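Local atomic coordinates of GlcNAc Inducible Gene 2, GIG2 (Candida albicans, PDB entry 6AKZ), a protein that binds an iron ion and is probably an oxygenase of the DUF1479 family, which belongs to the cupin clan. Residues Leu88-Ile94 with Lys342-Phe348; Asn264-Gly268 with Ser337-Val341; Lys83-Cys87 with Val274-Lys279. All blocks are in the same frame, centred on the assembly; numbering follows the deposited sequence.

The contacts lie in one chain of the cupin clan; contact 2 nests in the loop closed by contact 1, and contact 3 interleaves with both. Contact 1 pairs two strands of the large mixed sheet; contact 2, centred about 11 Å away, joins the loops that leave and enter that sheet; contact 3, about 17 Å from both centres, ties helix 76-85 to the start of helix 278-287. Lys343 N lies 2.9 Å from Asn264 OD1, a probable hydrogen bond between contacts 1 and 2. The iron, held by His192, Asp194 and His355, is about 9 Å from the side chain of Val274, itself about 4 Å from that of His355, and about 12 Å from those of Val347 and Ile338.

Contact 1. Residues Leu88-Ile94 with Lys342-Phe348; sequences LMIENVI and KKGSFVF
Leu88 and Ile90 pair with Phe348 and Phe346 as antiparallel hydrogen-bonded pairs, with the non-hydrogen-bonded pair Met89-Val347 between them. Four backbone bonds join the strands; the one from Phe348 N to Leu88 O (2.9 Å) is nearly straight at 177°. Beyond Glu91 the chain turns, and the carbonyl oxygen of Gly344, inside a type II turn from Lys342 to Ser345, receives Ile94 N at 3.1 Å and, weakly, Val93 N. Gly344 has positive phi, and its CA faces Ile94 O at 3.4 Å, a place too tight for a side chain.

Apolar contacts form on both faces. Met89, bent at chi3 (-69°), brings CE against Val347 CG2 at 3.8 Å. On the other face Ile90 CD1 meets the edge of the Phe348 ring, 4.0 Å from CE2, while Phe346 CE1 lies above one face, near the rim.

Two waters join the polar groups where the strands part. One receives Lys342 N, donates to Glu91 OE2 (2.8 Å) and also bonds Ser345 OG; the second links Ser345 OG with Asn92 N and Lys343 O.

This antiparallel pair belongs to the mixed sheet of a cupin-clan protein, the Val347 side chain about 12 Å from the iron. Strand 63-65 flanks strand 87-91, and strand 256-261 flanks strand 346-350. Helix 143-153 packs on the Phe346-Phe348 face through Phe149, whose ring meets both phenylalanines.

Contact 2. Residues Asn264-Gly268 with Ser337-Val341; sequences NNKSG and SIPDV
Asn265 and Val341 form a single antiparallel bridge between two loops that run in nearly opposite directions. Val341 N donates to Asn265 O at 2.8 Å and Asn265 N to Val341 O at 2.9 Å, both donors tilted about 20° from the carbonyl plane. This is one close-fitting part of the contact: Val341 CB sits near Asn265 O, and Asn264 CA makes a bent CA-H...O contact with Val341 O at 3.2 Å. Val341 and Asn265 are both buried, and the Asn265 amide is occupied elsewhere, OD1 by Ser263 and ND2 by the carbonyl of His366.

The second close-fitting part centres on Ser267, which is gripped twice. Its backbone N donates to Asp340 OD1 (2.8 Å), reaching the anti lone pair, the one turned away from OD2. Its hydroxyl, set anti to the carbonyl carbon (chi1 -55°), gives its proton to Ile338 O at 2.7 Å, in the carbonyl plane and on a lone pair. Together these bonds hold the loop after the bridge against residues Ile338-Asp340, and Ser267 CB rests on Ser337 CB.

The looser side is the outer part of the exposed Lys266. Its CB and CG still touch the Asp340 carboxylate, CB being 3.3 Å from OD1, but NZ stays 6.6 Å from OD2, so the opposite charges do not join in a salt bridge. At the far end Ser337 OG approaches Gly268 N without bonding.

The loops link strand 256-261 to strand 272-274 and strand 336-337 to strand 346-350. Ile338 and Val341 pack on Trp259 of strand 256-261 and on Met89 of strand 87-91.

Contact 3. Residues Lys83-Cys87 with Val274-Lys279; sequences KQRGC and VLPSLK
Leu278 and Pro276 both pack on the end of helix 76-85. The leucine carries CG anti to its own nitrogen (chi1 179°), which sends CD2 against the end of the helix, 4.1 Å from both Gly86 CA and Lys83 O. Gly86 leaves the helix with positive phi, and its lack of a side chain lets Leu278 CB come close. Pro276 is the centre of an inverse gamma turn. Pro276 CB lies 3.8 Å from Cys87 SG. The thiol stands between its backbone N and carbonyl carbon (chi1 50°), which points it at Pro276 and, more loosely, at Val274 CG2. Arg85 lays CB and CG along Pro276 O, each about 3.5 Å away, and the extended chain carries NE to Gln84 OE1 at 2.7 Å. OE1 is in the guanidinium plane, but NE stands well above the amide plane, off the lone pairs; NH1 bonds the carbonyl of Tyr60.

Only Leu278 N makes a direct hydrogen bond across, to Gln84 O, at 3.0 Å and 177°. A water that donates to the same oxygen accepts from Lys279 N.

The contact is thus a junction of one helix end with another helix start, beside the iron site through Val274, whose side chain is about 4 Å from that of His355. Helix 32-56 lies against Pro276 and Ser277 through Ile53 and Phe50, and strand 346-350 borders Cys87 and Leu278 with Trp349 and His350.

Contact 1. Residues Leu88-Ile94 with Lys342-Phe348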
ATOM      1  N   LEU A  88       3.051  -4.920 -10.402  1.00 11.68           N
ATOM      2  CA  LEU A  88       3.263  -6.247 -11.001  1.00 11.08           C
ATOM      3  C   LEU A  88       1.961  -7.012 -11.039  1.00 11.75           C
ATOM      4  O   LEU A  88       1.275  -7.091 -10.028  1.00 13.27           O
ATOM      5  CB  LEU A  88       4.279  -7.017 -10.155  1.00 11.93           C
ATOM      6  CG  LEU A  88       4.582  -8.465 -10.614  1.00 12.35           C
ATOM      7  CD1 LEU A  88       5.214  -8.537 -12.005  1.00 13.62           C
ATOM      8  CD2 LEU A  88       5.604  -9.019  -9.610  1.00 14.79           C
ATOM      9  N   MET A  89       1.680  -7.684 -12.151  1.00 10.71           N
ATOM     10  CA  MET A  89       0.625  -8.641 -12.265  1.00 11.62           C
ATOM     11  C   MET A  89       1.257 -10.030 -12.462  1.00 11.28           C
ATOM     12  O   MET A  89       2.072 -10.219 -13.351  1.00 11.04           O
ATOM     13  CB  MET A  89      -0.311  -8.276 -13.416  1.00 12.41           C
ATOM     14  CG  MET A  89      -1.355  -9.405 -13.759  1.00 13.98           C
ATOM     15  SD  MET A  89      -2.363  -8.969 -15.218  1.00 15.76           S
ATOM     16  CE  MET A  89      -3.319  -7.663 -14.591  1.00 16.05           C
ATOM     17  N   ILE A  90       0.948 -10.941 -11.581  1.00 11.47           N
ATOM     18  CA  ILE A  90       1.431 -12.336 -11.644  1.00 10.73           C
ATOM     19  C   ILE A  90       0.294 -13.192 -12.071  1.00 12.84           C
ATOM     20  O   ILE A  90      -0.758 -13.313 -11.371  1.00 12.23           O
ATOM     21  CB  ILE A  90       1.940 -12.765 -10.279  1.00 12.05           C
ATOM     22  CG1 ILE A  90       2.991 -11.798  -9.728  1.00 13.05           C
ATOM     23  CG2 ILE A  90       2.445 -14.210 -10.335  1.00 12.90           C
ATOM     24  CD1 ILE A  90       3.362 -12.073  -8.292  1.00 14.50           C
ATOM     25  N   GLU A  91       0.420 -13.814 -13.209  1.00 13.62           N
ATOM     26  CA  GLU A  91      -0.676 -14.631 -13.762  1.00 14.77           C
ATOM     27  C   GLU A  91      -0.692 -16.080 -13.273  1.00 15.19           C
ATOM     28  O   GLU A  91       0.328 -16.599 -12.938  1.00 14.60           O
ATOM     29  CB  GLU A  91      -0.616 -14.588 -15.276  1.00 17.52           C
ATOM     30  CG  GLU A  91      -1.000 -13.217 -15.762  1.00 21.32           C
ATOM     31  CD  GLU A  91      -1.458 -13.182 -17.211  1.00 26.27           C
ATOM     32  OE1 GLU A  91      -0.510 -13.284 -18.017  1.00 24.03           O
ATOM     33  OE2 GLU A  91      -2.710 -12.997 -17.509  1.00 31.31           O
ATOM     34  N   ASN A  92      -1.875 -16.678 -13.111  1.00 15.53           N
ATOM     35  CA  ASN A  92      -2.005 -18.090 -12.910  1.00 15.55           C
ATOM     36  C   ASN A  92      -1.481 -18.538 -11.536  1.00 15.63           C
ATOM     37  O   ASN A  92      -0.883 -19.595 -11.364  1.00 16.20           O
ATOM     38  CB  ASN A  92      -1.317 -18.894 -14.058  1.00 19.71           C
ATOM     39  CG  ASN A  92      -1.927 -18.640 -15.451  1.00 20.58           C
ATOM     40  OD1 ASN A  92      -3.125 -18.694 -15.656  1.00 27.78           O
ATOM     41  ND2 ASN A  92      -1.091 -18.482 -16.411  1.00 26.08           N
ATOM     42  N   VAL A  93      -1.668 -17.694 -10.546  1.00 15.63           N
ATOM     43  CA  VAL A  93      -1.333 -18.040  -9.162  1.00 15.66           C
ATOM     44  C   VAL A  93      -2.312 -19.093  -8.631  1.00 16.48           C
ATOM     45  O   VAL A  93      -1.911 -19.991  -7.905  1.00 17.90           O
ATOM     46  CB  VAL A  93      -1.439 -16.814  -8.273  1.00 15.51           C
ATOM     47  CG1 VAL A  93      -1.082 -17.235  -6.824  1.00 14.55           C
ATOM     48  CG2 VAL A  93      -0.496 -15.723  -8.845  1.00 14.63           C
ATOM     49  N   ILE A  94      -3.579 -18.971  -8.978  1.00 15.39           N
ATOM     50  CA  ILE A  94      -4.624 -19.889  -8.502  1.00 15.65           C
ATOM     51  C   ILE A  94      -5.407 -20.397  -9.703  1.00 17.64           C
ATOM     52  O   ILE A  94      -5.760 -19.613 -10.581  1.00 16.21           O
ATOM     53  CB  ILE A  94      -5.600 -19.198  -7.539  1.00 14.35           C
ATOM     54  CG1 ILE A  94      -4.905 -18.507  -6.366  1.00 14.36           C
ATOM     55  CG2 ILE A  94      -6.664 -20.183  -7.005  1.00 15.11           C
ATOM     56  CD1 ILE A  94      -4.181 -19.409  -5.469  1.00 15.94           C
ATOM     57  N   LYS A 342      -7.135 -11.797 -15.563  1.00 14.41           N
ATOM     58  CA  LYS A 342      -7.692 -13.139 -15.569  1.00 14.80           C
ATOM     59  C   LYS A 342      -7.896 -13.661 -14.103  1.00 15.36           C
ATOM     60  O   LYS A 342      -7.112 -13.412 -13.202  1.00 11.85           O
ATOM     61  CB  LYS A 342      -6.789 -14.062 -16.391  1.00 18.36           C
ATOM     62  CG  LYS A 342      -6.572 -13.592 -17.841  1.00 20.45           C
ATOM     63  CD  LYS A 342      -7.858 -13.682 -18.625  1.00 25.52           C
ATOM     64  CE  LYS A 342      -7.623 -13.508 -20.164  1.00 26.85           C
ATOM     65  NZ  LYS A 342      -7.975 -12.117 -20.618  1.00 29.00           N
ATOM     66  N   LYS A 343      -8.936 -14.427 -13.905  1.00 16.60           N
ATOM     67  CA  LYS A 343      -9.164 -15.183 -12.600  1.00 15.43           C
ATOM     68  C   LYS A 343      -7.892 -15.851 -12.105  1.00 15.55           C
ATOM     69  O   LYS A 343      -7.178 -16.453 -12.886  1.00 16.84           O
ATOM     70  CB  LYS A 343     -10.209 -16.295 -12.812  1.00 16.80           C
ATOM     71  CG  LYS A 343     -11.561 -15.771 -13.055  1.00 18.79           C
ATOM     72  CD  LYS A 343     -12.527 -16.911 -13.369  1.00 19.66           C
ATOM     73  CE  LYS A 343     -13.917 -16.326 -13.559  1.00 20.13           C
ATOM     74  NZ  LYS A 343     -14.921 -17.395 -13.848  1.00 23.52           N
ATOM     75  N   GLY A 344      -7.554 -15.634 -10.859  1.00 13.67           N
ATOM     76  CA  GLY A 344      -6.379 -16.257 -10.296  1.00 14.98           C
ATOM     77  C   GLY A 344      -5.057 -15.590 -10.526  1.00 15.46           C
ATOM     78  O   GLY A 344      -4.020 -16.158 -10.076  1.00 14.51           O
ATOM     79  N   SER A 345      -5.071 -14.393 -11.124  1.00 12.61           N
ATOM     80  CA  SER A 345      -3.925 -13.499 -11.116  1.00 14.01           C
ATOM     81  C   SER A 345      -3.939 -12.688  -9.835  1.00 15.20           C
ATOM     82  O   SER A 345      -4.957 -12.504  -9.205  1.00 12.60           O
ATOM     83  CB  SER A 345      -3.953 -12.494 -12.269  1.00 13.57           C
ATOM     84  OG  SER A 345      -3.846 -13.229 -13.476  1.00 16.13           O
ATOM     85  N   PHE A 346      -2.752 -12.256  -9.451  1.00 12.78           N
ATOM     86  CA  PHE A 346      -2.549 -11.399  -8.288  1.00 11.09           C
ATOM     87  C   PHE A 346      -1.917 -10.123  -8.780  1.00 10.67           C
ATOM     88  O   PHE A 346      -0.938 -10.194  -9.540  1.00 12.72           O
ATOM     89  CB  PHE A 346      -1.752 -12.072  -7.200  1.00 11.57           C
ATOM     90  CG  PHE A 346      -2.006 -11.527  -5.853  1.00 10.57           C
ATOM     91  CD1 PHE A 346      -1.388 -10.347  -5.444  1.00 10.58           C
ATOM     92  CD2 PHE A 346      -2.925 -12.097  -5.007  1.00 10.60           C
ATOM     93  CE1 PHE A 346      -1.675  -9.809  -4.243  1.00 11.70           C
ATOM     94  CE2 PHE A 346      -3.193 -11.551  -3.778  1.00 10.31           C
ATOM     95  CZ  PHE A 346      -2.605 -10.418  -3.403  1.00 11.34           C
ATOM     96  N   VAL A 347      -2.417  -8.968  -8.295  1.00 10.14           N
ATOM     97  CA  VAL A 347      -1.897  -7.688  -8.669  1.00  9.95           C
ATOM     98  C   VAL A 347      -1.343  -7.004  -7.399  1.00 10.79           C
ATOM     99  O   VAL A 347      -2.075  -6.847  -6.419  1.00 10.36           O
ATOM    100  CB  VAL A 347      -2.910  -6.810  -9.404  1.00 10.89           C
ATOM    101  CG1 VAL A 347      -2.474  -5.351  -9.498  1.00 11.90           C
ATOM    102  CG2 VAL A 347      -3.235  -7.410 -10.773  1.00 11.18           C
ATOM    103  N   PHE A 348      -0.116  -6.543  -7.491  1.00  9.72           N
ATOM    104  CA  PHE A 348       0.587  -5.785  -6.411  1.00 10.00           C
ATOM    105  C   PHE A 348       0.902  -4.370  -6.880  1.00 11.92           C
ATOM    106  O   PHE A 348       1.309  -4.150  -8.027  1.00 10.97           O
ATOM    107  CB  PHE A 348       1.933  -6.412  -6.087  1.00 11.27           C
ATOM    108  CG  PHE A 348       1.881  -7.656  -5.302  1.00 11.76           C
ATOM    109  CD1 PHE A 348       1.518  -7.606  -3.973  1.00 12.96           C
ATOM    110  CD2 PHE A 348       2.238  -8.891  -5.877  1.00 13.98           C
ATOM    111  CE1 PHE A 348       1.457  -8.749  -3.164  1.00 14.29           C
ATOM    112  CE2 PHE A 348       2.162 -10.048  -5.069  1.00 13.18           C
ATOM    113  CZ  PHE A 348       1.779  -9.966  -3.734  1.00 12.20           C
TER
HETATM  114  O   HOH W   1      -4.195 -11.644 -15.583  1.00 14.37           O
HETATM  115  O   HOH W   2      -4.424 -15.839 -14.128  1.00 18.09           O

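Contact 2. Residues Asn264-Gly268 with Ser337-Val341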
ATOM      1  N   ASN A 264     -12.619 -12.379 -14.669  1.00 14.04           N
ATOM      2  CA  ASN A 264     -11.902 -11.941 -15.857  1.00 14.53           C
ATOM      3  C   ASN A 264     -12.442 -10.587 -16.267  1.00 14.02           C
ATOM      4  O   ASN A 264     -13.673 -10.502 -16.534  1.00 15.94           O
ATOM      5  CB  ASN A 264     -12.149 -12.882 -17.032  1.00 15.33           C
ATOM      6  CG  ASN A 264     -11.711 -14.284 -16.763  1.00 16.97           C
ATOM      7  OD1 ASN A 264     -10.597 -14.576 -16.249  1.00 16.69           O
ATOM      8  ND2 ASN A 264     -12.630 -15.209 -17.055  1.00 17.61           N
ATOM      9  N   ASN A 265     -11.593  -9.538 -16.371  1.00 13.32           N
ATOM     10  CA  ASN A 265     -12.040  -8.185 -16.821  1.00 12.54           C
ATOM     11  C   ASN A 265     -10.957  -7.541 -17.653  1.00 15.15           C
ATOM     12  O   ASN A 265      -9.796  -7.589 -17.264  1.00 15.02           O
ATOM     13  CB  ASN A 265     -12.332  -7.270 -15.655  1.00 14.07           C
ATOM     14  CG  ASN A 265     -13.249  -7.921 -14.637  1.00 14.56           C
ATOM     15  OD1 ASN A 265     -12.747  -8.615 -13.706  1.00 16.26           O
ATOM     16  ND2 ASN A 265     -14.576  -7.861 -14.858  1.00 12.73           N
ATOM     17  N   LYS A 266     -11.304  -7.009 -18.798  1.00 13.56           N
ATOM     18  CA  LYS A 266     -10.270  -6.482 -19.740  1.00 15.05           C
ATOM     19  C   LYS A 266      -9.899  -5.074 -19.240  1.00 15.43           C
ATOM     20  O   LYS A 266     -10.562  -4.612 -18.380  1.00 14.46           O
ATOM     21  CB  LYS A 266     -10.824  -6.348 -21.121  1.00 17.74           C
ATOM     22  CG  LYS A 266     -10.983  -7.700 -21.777  1.00 21.61           C
ATOM     23  CD  LYS A 266     -11.617  -7.531 -23.151  1.00 27.27           C
ATOM     24  CE  LYS A 266     -12.108  -8.831 -23.724  1.00 32.18           C
ATOM     25  NZ  LYS A 266     -13.486  -9.091 -23.187  1.00 39.21           N
ATOM     26  N   SER A 267      -8.779  -4.510 -19.687  1.00 15.61           N
ATOM     27  CA  SER A 267      -8.335  -3.153 -19.249  1.00 15.26           C
ATOM     28  C   SER A 267      -9.481  -2.194 -19.336  1.00 14.82           C
ATOM     29  O   SER A 267     -10.240  -2.221 -20.339  1.00 17.24           O
ATOM     30  CB  SER A 267      -7.157  -2.621 -20.107  1.00 16.36           C
ATOM     31  OG  SER A 267      -6.113  -3.501 -20.103  1.00 18.85           O
ATOM     32  N   GLY A 268      -9.680  -1.365 -18.336  1.00 15.85           N
ATOM     33  CA  GLY A 268     -10.770  -0.384 -18.362  1.00 15.51           C
ATOM     34  C   GLY A 268     -12.132  -0.874 -17.858  1.00 16.77           C
ATOM     35  O   GLY A 268     -13.045  -0.100 -17.678  1.00 17.74           O
ATOM     36  N   SER A 337      -4.542   2.048 -17.519  1.00 12.92           N
ATOM     37  CA  SER A 337      -5.186   0.849 -16.950  1.00 14.65           C
ATOM     38  C   SER A 337      -4.188  -0.231 -16.800  1.00 14.71           C
ATOM     39  O   SER A 337      -3.240  -0.311 -17.600  1.00 14.31           O
ATOM     40  CB  SER A 337      -6.295   0.319 -17.859  1.00 17.25           C
ATOM     41  OG  SER A 337      -7.315   1.272 -17.890  1.00 21.68           O
ATOM     42  N   ILE A 338      -4.456  -1.134 -15.856  1.00 12.70           N
ATOM     43  CA  ILE A 338      -3.680  -2.400 -15.857  1.00 12.59           C
ATOM     44  C   ILE A 338      -4.044  -3.272 -17.055  1.00 14.20           C
ATOM     45  O   ILE A 338      -5.067  -3.035 -17.703  1.00 14.24           O
ATOM     46  CB  ILE A 338      -3.846  -3.172 -14.539  1.00 13.33           C
ATOM     47  CG1 ILE A 338      -5.326  -3.526 -14.324  1.00 11.60           C
ATOM     48  CG2 ILE A 338      -3.157  -2.382 -13.421  1.00 14.72           C
ATOM     49  CD1 ILE A 338      -5.481  -4.499 -13.207  1.00 13.75           C
ATOM     50  N   PRO A 339      -3.181  -4.252 -17.400  1.00 15.78           N
ATOM     51  CA  PRO A 339      -3.493  -5.269 -18.445  1.00 16.16           C
ATOM     52  C   PRO A 339      -4.747  -6.039 -18.106  1.00 15.32           C
ATOM     53  O   PRO A 339      -5.284  -5.963 -16.979  1.00 16.28           O
ATOM     54  CB  PRO A 339      -2.200  -6.133 -18.560  1.00 17.02           C
ATOM     55  CG  PRO A 339      -1.235  -5.566 -17.573  1.00 17.35           C
ATOM     56  CD  PRO A 339      -1.824  -4.419 -16.858  1.00 17.02           C
ATOM     57  N   ASP A 340      -5.293  -6.685 -19.132  1.00 16.33           N
ATOM     58  CA  ASP A 340      -6.455  -7.585 -18.964  1.00 14.64           C
ATOM     59  C   ASP A 340      -6.215  -8.483 -17.738  1.00 12.89           C
ATOM     60  O   ASP A 340      -5.124  -8.963 -17.544  1.00 13.92           O
ATOM     61  CB  ASP A 340      -6.660  -8.450 -20.221  1.00 15.98           C
ATOM     62  CG  ASP A 340      -7.118  -7.623 -21.429  1.00 19.53           C
ATOM     63  OD1 ASP A 340      -7.555  -6.417 -21.302  1.00 18.08           O
ATOM     64  OD2 ASP A 340      -7.016  -8.208 -22.545  1.00 20.70           O
ATOM     65  N   VAL A 341      -7.198  -8.578 -16.879  1.00 12.58           N
ATOM     66  CA  VAL A 341      -7.109  -9.382 -15.659  1.00 14.34           C
ATOM     67  C   VAL A 341      -7.817 -10.708 -15.907  1.00 14.37           C
ATOM     68  O   VAL A 341      -8.975 -10.708 -16.373  1.00 14.34           O
ATOM     69  CB  VAL A 341      -7.838  -8.636 -14.515  1.00 17.90           C
ATOM     70  CG1 VAL A 341      -7.953  -9.470 -13.272  1.00 20.58           C
ATOM     71  CG2 VAL A 341      -7.105  -7.351 -14.228  1.00 21.50           C
TER

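Contact 3. Residues Lys83-Cys87 with Val274-Lys279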
ATOM      1  N   LYS A  83      10.874  -2.833  -9.595  1.00 13.22           N
ATOM      2  CA  LYS A  83      11.388  -1.736  -8.829  1.00 14.41           C
ATOM      3  C   LYS A  83      11.245  -0.373  -9.520  1.00 12.93           C
ATOM      4  O   LYS A  83      11.165   0.628  -8.838  1.00 15.24           O
ATOM      5  CB  LYS A  83      12.821  -1.967  -8.392  1.00 15.84           C
ATOM      6  CG  LYS A  83      12.942  -3.176  -7.468  1.00 17.23           C
ATOM      7  CD  LYS A  83      14.271  -3.150  -6.725  1.00 21.02           C
ATOM      8  CE  LYS A  83      14.230  -4.097  -5.563  1.00 22.25           C
ATOM      9  NZ  LYS A  83      15.318  -3.901  -4.534  1.00 25.14           N
ATOM     10  N   GLN A  84      11.336  -0.317 -10.851  1.00 11.55           N
ATOM     11  CA  GLN A  84      11.124   0.914 -11.610  1.00 13.66           C
ATOM     12  C   GLN A  84       9.659   1.336 -11.651  1.00 13.47           C
ATOM     13  O   GLN A  84       9.293   2.522 -11.472  1.00 12.94           O
ATOM     14  CB  GLN A  84      11.674   0.756 -13.065  1.00 16.33           C
ATOM     15  CG  GLN A  84      11.359   1.949 -13.976  1.00 21.76           C
ATOM     16  CD  GLN A  84      11.349   1.740 -15.528  1.00 26.53           C
ATOM     17  OE1 GLN A  84      11.088   0.665 -16.113  1.00 25.05           O
ATOM     18  NE2 GLN A  84      11.641   2.815 -16.184  1.00 35.66           N
ATOM     19  N   ARG A  85       8.809   0.376 -11.894  1.00 10.60           N
ATOM     20  CA  ARG A  85       7.439   0.685 -12.259  1.00  9.99           C
ATOM     21  C   ARG A  85       6.452   0.595 -11.106  1.00 10.62           C
ATOM     22  O   ARG A  85       5.341   1.178 -11.185  1.00 12.62           O
ATOM     23  CB  ARG A  85       7.019  -0.197 -13.443  1.00 10.78           C
ATOM     24  CG  ARG A  85       7.833   0.143 -14.681  1.00 10.94           C
ATOM     25  CD  ARG A  85       7.640  -0.701 -15.906  1.00 11.46           C
ATOM     26  NE  ARG A  85       8.687  -0.329 -16.882  1.00 12.91           N
ATOM     27  CZ  ARG A  85       8.567  -0.558 -18.170  1.00 16.07           C
ATOM     28  NH1 ARG A  85       7.490  -1.204 -18.644  1.00 16.43           N
ATOM     29  NH2 ARG A  85       9.551  -0.209 -18.993  1.00 16.20           N
ATOM     30  N   GLY A  86       6.867  -0.138 -10.061  1.00 10.68           N
ATOM     31  CA  GLY A  86       6.171  -0.171  -8.775  1.00 11.36           C
ATOM     32  C   GLY A  86       4.893  -0.980  -8.739  1.00 11.24           C
ATOM     33  O   GLY A  86       4.073  -0.842  -7.817  1.00 12.12           O
ATOM     34  N   CYS A  87       4.618  -1.793  -9.768  1.00 12.72           N
ATOM     35  CA  CYS A  87       3.406  -2.627  -9.820  1.00 13.08           C
ATOM     36  C   CYS A  87       3.818  -3.909 -10.588  1.00 11.99           C
ATOM     37  O   CYS A  87       4.855  -3.962 -11.275  1.00 10.99           O
ATOM     38  CB  CYS A  87       2.203  -1.897 -10.495  1.00 12.82           C
ATOM     39  SG  CYS A  87       2.683  -1.173 -12.080  1.00 14.03           S
ATOM     40  N   VAL A 274      -3.084   2.756 -12.737  1.00 11.95           N
ATOM     41  CA  VAL A 274      -1.903   3.084 -12.011  1.00 12.34           C
ATOM     42  C   VAL A 274      -1.013   4.045 -12.811  1.00 12.24           C
ATOM     43  O   VAL A 274      -1.183   4.161 -14.029  1.00 11.88           O
ATOM     44  CB  VAL A 274      -1.046   1.794 -11.780  1.00 13.71           C
ATOM     45  CG1 VAL A 274      -1.756   0.843 -10.851  1.00 12.96           C
ATOM     46  CG2 VAL A 274      -0.746   1.042 -13.085  1.00 15.83           C
ATOM     47  N   LEU A 275      -0.081   4.669 -12.142  1.00 11.69           N
ATOM     48  CA  LEU A 275       0.975   5.445 -12.784  1.00 12.31           C
ATOM     49  C   LEU A 275       2.230   4.636 -12.536  1.00 11.89           C
ATOM     50  O   LEU A 275       2.865   4.790 -11.489  1.00 11.59           O
ATOM     51  CB  LEU A 275       1.084   6.822 -12.139  1.00 13.66           C
ATOM     52  CG  LEU A 275       1.561   7.915 -13.048  1.00 14.63           C
ATOM     53  CD1 LEU A 275       1.589   9.229 -12.249  1.00 15.52           C
ATOM     54  CD2 LEU A 275       2.903   7.555 -13.552  1.00 13.88           C
ATOM     55  N   PRO A 276       2.675   3.846 -13.527  1.00 11.48           N
ATOM     56  CA  PRO A 276       3.686   2.862 -13.279  1.00 10.91           C
ATOM     57  C   PRO A 276       5.113   3.425 -13.332  1.00 11.08           C
ATOM     58  O   PRO A 276       5.983   3.024 -14.154  1.00 13.28           O
ATOM     59  CB  PRO A 276       3.364   1.791 -14.346  1.00 10.80           C
ATOM     60  CG  PRO A 276       2.975   2.642 -15.527  1.00 12.14           C
ATOM     61  CD  PRO A 276       2.032   3.636 -14.858  1.00 10.77           C
ATOM     62  N   SER A 277       5.365   4.464 -12.537  1.00 12.23           N
ATOM     63  CA  SER A 277       6.690   5.018 -12.492  1.00 13.22           C
ATOM     64  C   SER A 277       6.910   5.496 -11.031  1.00 12.80           C
ATOM     65  O   SER A 277       6.535   6.596 -10.655  1.00 13.85           O
ATOM     66  CB  SER A 277       6.802   6.204 -13.473  1.00 15.34           C
ATOM     67  OG  SER A 277       8.115   6.821 -13.428  1.00 16.78           O
ATOM     68  N   LEU A 278       7.602   4.697 -10.237  1.00 12.88           N
ATOM     69  CA  LEU A 278       7.566   4.898  -8.796  1.00 12.90           C
ATOM     70  C   LEU A 278       8.422   6.097  -8.361  1.00 14.04           C
ATOM     71  O   LEU A 278       7.956   6.977  -7.630  1.00 13.25           O
ATOM     72  CB  LEU A 278       7.962   3.572  -8.090  1.00 13.30           C
ATOM     73  CG  LEU A 278       8.026   3.555  -6.597  1.00 13.19           C
ATOM     74  CD1 LEU A 278       6.696   3.962  -5.993  1.00 13.95           C
ATOM     75  CD2 LEU A 278       8.362   2.087  -6.183  1.00 12.47           C
ATOM     76  N   LYS A 279       9.688   6.103  -8.783  1.00 12.87           N
ATOM     77  CA  LYS A 279      10.610   7.130  -8.426  1.00 14.14           C
ATOM     78  C   LYS A 279      10.198   8.476  -8.955  1.00 14.74           C
ATOM     79  O   LYS A 279      10.225   9.450  -8.179  1.00 13.98           O
ATOM     80  CB  LYS A 279      12.031   6.818  -8.893  1.00 15.60           C
ATOM     81  CG  LYS A 279      13.124   7.725  -8.374  1.00 17.38           C
ATOM     82  CD  LYS A 279      14.425   7.444  -9.137  1.00 18.24           C
ATOM     83  CE  LYS A 279      15.106   6.189  -8.671  1.00 19.89           C
ATOM     84  NZ  LYS A 279      16.245   5.878  -9.563  1.00 24.05           N
TER
HETATM   85  O   HOH W   3      11.184   4.287 -10.720  1.00 23.28           O